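Local coordinates for protein monomethylamine methyltransferase MtmB1 (Methanosarcina barkeri, PDB 1NTH) that transfers the methyl group of monomethylamine to the corrinoid cofactor of its partner protein MtmC, in methanogenesis from methylamine, at residues D8-F12 against I243-A247; I255-Q260 against S289-L295. All blocks are in the same frame, centred on the assembly; numbering follows the deposited sequence. Where two conformers were deposited one is given.

Interaction 1: D8-F12 against I243-A247; sequences DCYDF and ISVIA
Cys9, in the first turn of helix 9-18, comes closest to Ile243 of helix 240-251, their CA atoms 5.7 Å apart, and no hydrogen bond joins the two segments directly. Ile243 divides its branches between Cys9 and Phe12: CG2, anti to the backbone N, lies 3.4 Å from Cys9 O and also touches Cys9 CB, while CD1 reaches Phe12 CD2 at 3.6 Å, the side chains crossing at about a right angle. Cys9 CB also meets Ile246 CG2 at 3.9 Å, and Cys9 SG, turned between its own N and carbonyl carbon (chi1 56°), packs on Ala247 and over one face of the Tyr10 ring, toward its rim. Tyr10 OH passes 3.5 Å from Ala247 CB and shares a water with Ala247 O. Replacing Ile243 with alanine would probably open a gap beside Cys9 CB and cost the Phe12 ring its CD1 contact. Asp8 is the N-cap of helix 9-18 and forms a capping box with Asp11: Asp11 N gives to Asp8 OD1, and Asp8 N to Asp11 OD2. Lys5 pairs with both carboxylates, and Arg165 of a neighbouring subunit with Asp8. Charge thus stays at the helix start, and the interhelical contact is apolar but for one water bridge.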
loop_
_atom_site.group_PDB
_atom_site.type_symbol
_atom_site.label_atom_id
_atom_site.label_comp_id
_atom_site.label_asym_id
_atom_site.label_seq_id
_atom_site.Cartn_x
_atom_site.Cartn_y
_atom_site.Cartn_z
ATOM N N ASP A 8 -26.839 -12.517 12.135
ATOM C CA ASP A 8 -25.457 -12.150 12.434
ATOM C C ASP A 8 -25.263 -11.924 13.931
ATOM O O ASP A 8 -26.216 -12.010 14.712
ATOM C CB ASP A 8 -25.013 -10.911 11.636
ATOM C CG ASP A 8 -25.883 -9.696 11.885
ATOM O OD1 ASP A 8 -26.389 -9.538 13.015
ATOM O OD2 ASP A 8 -26.042 -8.881 10.946
ATOM N N CYS A 9 -24.023 -11.649 14.325
ATOM C CA CYS A 9 -23.676 -11.433 15.726
ATOM C C CYS A 9 -24.504 -10.344 16.404
ATOM O O CYS A 9 -24.716 -10.386 17.618
ATOM C CB CYS A 9 -22.181 -11.102 15.852
ATOM S SG CYS A 9 -21.632 -9.684 14.859
ATOM N N TYR A 10 -24.973 -9.371 15.628
ATOM C CA TYR A 10 -25.771 -8.291 16.190
ATOM C C TYR A 10 -27.142 -8.817 16.594
ATOM O O TYR A 10 -27.669 -8.450 17.646
ATOM C CB TYR A 10 -25.899 -7.149 15.180
ATOM C CG TYR A 10 -24.550 -6.631 14.740
ATOM C CD1 TYR A 10 -24.000 -7.012 13.517
ATOM C CD2 TYR A 10 -23.796 -5.810 15.577
ATOM C CE1 TYR A 10 -22.726 -6.593 13.138
ATOM C CE2 TYR A 10 -22.518 -5.384 15.207
ATOM C CZ TYR A 10 -21.991 -5.782 13.990
ATOM O OH TYR A 10 -20.724 -5.378 13.630
ATOM N N ASP A 11 -27.717 -9.679 15.760
ATOM C CA ASP A 11 -29.014 -10.270 16.072
ATOM C C ASP A 11 -28.843 -11.161 17.295
ATOM O O ASP A 11 -29.735 -11.254 18.139
ATOM C CB ASP A 11 -29.526 -11.127 14.916
ATOM C CG ASP A 11 -29.793 -10.326 13.665
ATOM O OD1 ASP A 11 -30.544 -9.332 13.747
ATOM O OD2 ASP A 11 -29.255 -10.695 12.600
ATOM N N PHE A 12 -27.695 -11.825 17.385
ATOM C CA PHE A 12 -27.445 -12.705 18.516
ATOM C C PHE A 12 -27.487 -11.905 19.810
ATOM O O PHE A 12 -28.154 -12.296 20.769
ATOM C CB PHE A 12 -26.084 -13.390 18.399
ATOM C CG PHE A 12 -25.910 -14.516 19.373
ATOM C CD1 PHE A 12 -26.244 -15.816 19.013
ATOM C CD2 PHE A 12 -25.487 -14.265 20.672
ATOM C CE1 PHE A 12 -26.167 -16.853 19.939
ATOM C CE2 PHE A 12 -25.406 -15.293 21.607
ATOM C CZ PHE A 12 -25.746 -16.591 21.237
ATOM N N ILE A 243 -18.871 -12.645 20.787
ATOM C CA ILE A 243 -19.772 -11.921 19.896
ATOM C C ILE A 243 -19.169 -10.586 19.443
ATOM O O ILE A 243 -19.325 -10.187 18.282
ATOM C CB ILE A 243 -21.144 -11.682 20.587
ATOM C CG1 ILE A 243 -21.780 -13.031 20.945
ATOM C CG2 ILE A 243 -22.070 -10.896 19.674
ATOM C CD1 ILE A 243 -21.995 -13.958 19.764
ATOM N N SER A 244 -18.482 -9.897 20.351
ATOM C CA SER A 244 -17.845 -8.628 20.001
ATOM C C SER A 244 -16.629 -8.879 19.122
ATOM O O SER A 244 -16.343 -8.098 18.216
ATOM C CB SER A 244 -17.422 -7.862 21.257
ATOM O OG SER A 244 -18.534 -7.198 21.826
ATOM N N VAL A 245 -15.910 -9.964 19.388
ATOM C CA VAL A 245 -14.735 -10.292 18.584
ATOM C C VAL A 245 -15.170 -10.577 17.145
ATOM O O VAL A 245 -14.500 -10.170 16.187
ATOM C CB VAL A 245 -13.982 -11.511 19.164
ATOM C CG1 VAL A 245 -12.935 -12.001 18.177
ATOM C CG2 VAL A 245 -13.307 -11.120 20.471
ATOM N N ILE A 246 -16.296 -11.266 16.992
ATOM C CA ILE A 246 -16.821 -11.576 15.667
ATOM C C ILE A 246 -17.123 -10.289 14.899
ATOM O O ILE A 246 -16.806 -10.175 13.716
ATOM C CB ILE A 246 -18.114 -12.418 15.764
ATOM C CG1 ILE A 246 -17.769 -13.830 16.245
ATOM C CG2 ILE A 246 -18.820 -12.461 14.407
ATOM C CD1 ILE A 246 -18.956 -14.589 16.830
ATOM N N ALA A 247 -17.738 -9.321 15.575
ATOM C CA ALA A 247 -18.076 -8.050 14.934
ATOM C C ALA A 247 -16.817 -7.360 14.427
ATOM O O ALA A 247 -16.826 -6.716 13.376
ATOM C CB ALA A 247 -18.799 -7.144 15.922
HETATM O O HOH W 1 -19.035 -6.206 11.718
#

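Interaction 2: I255-Q260 against S289-L295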
loop_
_atom_site.group_PDB
_atom_site.type_symbol
_atom_site.label_atom_id
_atom_site.label_comp_id
_atom_site.label_asym_id
_atom_site.label_seq_id
_atom_site.Cartn_x
_atom_site.Cartn_y
_atom_site.Cartn_z
ATOM N N ILE A 255 -10.608 -13.285 7.444
ATOM C CA ILE A 255 -11.061 -14.658 7.250
ATOM C C ILE A 255 -11.341 -15.129 8.674
ATOM O O ILE A 255 -10.478 -15.014 9.550
ATOM C CB ILE A 255 -9.951 -15.537 6.626
ATOM C CG1 ILE A 255 -9.736 -15.146 5.161
ATOM C CG2 ILE A 255 -10.324 -17.013 6.749
ATOM C CD1 ILE A 255 -10.952 -15.331 4.285
ATOM N N ILE A 256 -12.543 -15.645 8.907
ATOM C CA ILE A 256 -12.934 -16.085 10.243
ATOM C C ILE A 256 -12.963 -17.595 10.427
ATOM O O ILE A 256 -13.584 -18.316 9.643
ATOM C CB ILE A 256 -14.333 -15.529 10.611
ATOM C CG1 ILE A 256 -14.284 -14.000 10.672
ATOM C CG2 ILE A 256 -14.798 -16.105 11.948
ATOM C CD1 ILE A 256 -15.638 -13.351 10.900
ATOM N N MET A 257 -12.277 -18.064 11.465
ATOM C CA MET A 257 -12.268 -19.482 11.794
ATOM C C MET A 257 -12.991 -19.656 13.124
ATOM O O MET A 257 -12.490 -19.245 14.170
ATOM C CB MET A 257 -10.844 -20.029 11.929
ATOM C CG MET A 257 -10.827 -21.526 12.267
ATOM S SD MET A 257 -9.325 -22.082 13.097
ATOM C CE MET A 257 -9.679 -21.543 14.781
ATOM N N ASP A 258 -14.183 -20.237 13.068
ATOM C CA ASP A 258 -14.958 -20.504 14.272
ATOM C C ASP A 258 -14.537 -21.901 14.712
ATOM O O ASP A 258 -14.353 -22.784 13.876
ATOM C CB ASP A 258 -16.452 -20.480 13.940
ATOM C CG ASP A 258 -17.310 -21.077 15.041
ATOM O OD1 ASP A 258 -17.926 -20.306 15.808
ATOM O OD2 ASP A 258 -17.362 -22.321 15.134
ATOM N N GLU A 259 -14.355 -22.107 16.011
ATOM C CA GLU A 259 -13.963 -23.425 16.487
ATOM C C GLU A 259 -14.853 -23.905 17.624
ATOM O O GLU A 259 -15.408 -23.103 18.371
ATOM C CB GLU A 259 -12.510 -23.418 16.967
ATOM C CG GLU A 259 -12.262 -22.594 18.214
ATOM C CD GLU A 259 -10.839 -22.721 18.716
ATOM O OE1 GLU A 259 -10.538 -22.183 19.801
ATOM O OE2 GLU A 259 -10.020 -23.360 18.021
ATOM N N GLN A 260 -15.000 -25.221 17.726
ATOM C CA GLN A 260 -15.776 -25.821 18.804
ATOM C C GLN A 260 -15.178 -27.199 19.015
ATOM O O GLN A 260 -14.847 -27.901 18.056
ATOM C CB GLN A 260 -17.264 -25.920 18.450
ATOM C CG GLN A 260 -18.179 -25.935 19.687
ATOM C CD GLN A 260 -18.413 -27.328 20.251
ATOM O OE1 GLN A 260 -18.495 -27.514 21.470
ATOM N NE2 GLN A 260 -18.548 -28.310 19.369
ATOM N N SER A 289 -21.268 -17.028 13.980
ATOM C CA SER A 289 -19.939 -16.447 13.806
ATOM C C SER A 289 -19.563 -15.957 12.416
ATOM O O SER A 289 -18.458 -15.450 12.235
ATOM C CB SER A 289 -18.877 -17.452 14.256
ATOM O OG SER A 289 -19.117 -17.886 15.582
ATOM N N SER A 290 -20.463 -16.098 11.445
ATOM C CA SER A 290 -20.176 -15.680 10.070
ATOM C C SER A 290 -18.841 -16.285 9.639
ATOM O O SER A 290 -18.077 -15.677 8.890
ATOM C CB SER A 290 -20.097 -14.151 9.975
ATOM O OG SER A 290 -21.347 -13.549 10.279
ATOM N N ALA A 291 -18.574 -17.498 10.109
ATOM C CA ALA A 291 -17.315 -18.174 9.811
ATOM C C ALA A 291 -17.022 -18.443 8.341
ATOM O O ALA A 291 -17.926 -18.715 7.547
ATOM C CB ALA A 291 -17.245 -19.492 10.580
ATOM N N SER A 292 -15.737 -18.357 7.997
ATOM C CA SER A 292 -15.265 -18.661 6.653
ATOM C C SER A 292 -15.062 -20.173 6.672
ATOM O O SER A 292 -15.288 -20.858 5.680
ATOM C CB SER A 292 -13.933 -17.964 6.370
ATOM O OG SER A 292 -14.091 -16.558 6.344
ATOM N N TRP A 293 -14.601 -20.680 7.814
ATOM C CA TRP A 293 -14.425 -22.114 7.997
ATOM C C TRP A 293 -14.551 -22.458 9.476
ATOM O O TRP A 293 -14.434 -21.585 10.338
ATOM C CB TRP A 293 -13.087 -22.618 7.415
ATOM C CG TRP A 293 -11.805 -22.129 8.043
ATOM C CD1 TRP A 293 -11.202 -20.917 7.854
ATOM C CD2 TRP A 293 -10.896 -22.906 8.838
ATOM N NE1 TRP A 293 -9.967 -20.895 8.464
ATOM C CE2 TRP A 293 -9.756 -22.105 9.077
ATOM C CE3 TRP A 293 -10.934 -24.204 9.365
ATOM C CZ2 TRP A 293 -8.660 -22.561 9.822
ATOM C CZ3 TRP A 293 -9.844 -24.659 10.107
ATOM C CH2 TRP A 293 -8.722 -23.837 10.326
ATOM N N HIS A 294 -14.821 -23.727 9.759
ATOM C CA HIS A 294 -14.998 -24.177 11.134
ATOM C C HIS A 294 -13.979 -25.230 11.530
ATOM O O HIS A 294 -13.750 -26.194 10.798
ATOM C CB HIS A 294 -16.404 -24.756 11.312
ATOM C CG HIS A 294 -16.639 -25.362 12.661
ATOM N ND1 HIS A 294 -16.821 -24.602 13.797
ATOM C CD2 HIS A 294 -16.693 -26.654 13.059
ATOM C CE1 HIS A 294 -16.979 -25.403 14.837
ATOM N NE2 HIS A 294 -16.905 -26.653 14.417
ATOM N N LEU A 295 -13.382 -25.040 12.701
ATOM C CA LEU A 295 -12.394 -25.967 13.222
ATOM C C LEU A 295 -13.034 -26.828 14.309
ATOM O O LEU A 295 -13.555 -26.310 15.296
ATOM C CB LEU A 295 -11.211 -25.208 13.816
ATOM C CG LEU A 295 -10.096 -26.092 14.382
ATOM C CD1 LEU A 295 -9.368 -26.809 13.253
ATOM C CD2 LEU A 295 -9.137 -25.233 15.163
HETATM O O HOH W 2 -17.147 -28.696 16.191
#
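Backbone bonds pair Met257 with Trp293, Asp258 with His294 and Glu259 with Leu295 in parallel register, the short strand axes 35° apart. Asp258 N gives to Trp293 O, Leu295 N to Asp258 O at 2.7 Å, and Gln260 N to Leu295 O. Ile256 O accepts from both Ser292 N and Trp293 N, and Ile256 N gives to Ser292 OG, which also bonds Gln99. These are neighbouring strands of the parallel sheet of the TIM barrel, joined by helix 271-288 in a beta-alpha-beta crossover. Among polar side chains, Asp258 takes two donors from segment 289-295: Ser289 OG reaches OD1 at 2.7 Å, 23° out of the carboxylate plane, and His294 ND1 meets the anti lone pair of OD2 at 2.7 Å. CG anti to the backbone N (chi1 166°) carries the carboxylate to the His294 edge, nearly coplanar with the imidazole, whose rotation this bond helps to hold; Gln232 is a third donor, to OD2. Apolar contacts gather on the face with Met257, Trp293 and Leu295. In one of its two conformers, Met257 has CG 3.4 Å from the centroid of the Trp293 six-membered ring, a CH-pi contact, while SD makes an oblique Met-aromatic contact and touches Leu295 CB. Trp293 NE1 is held by Ser227.

From the N terminus, 230 residues separate 8-12 from 243-247, and interaction 1 closes that long loop. The chain then leaves helix 240-251 through a short turn into strand 255-259, where interaction 2 opens; it closes after only 28 residues, which include helix 271-288. The two loops are therefore in series, neither nested nor crossed. Interaction 1 packs helix 9-18 against helix 240-251, one of the helices around the barrel, and interaction 2 joins two adjacent strands of its wall. Their centres lie 13 Å apart and they touch where Ile246 CD1 packs 3.5 Å from Ser289 OG, while Met288, at the end of helix 271-288, packs against Phe12 and Ile243.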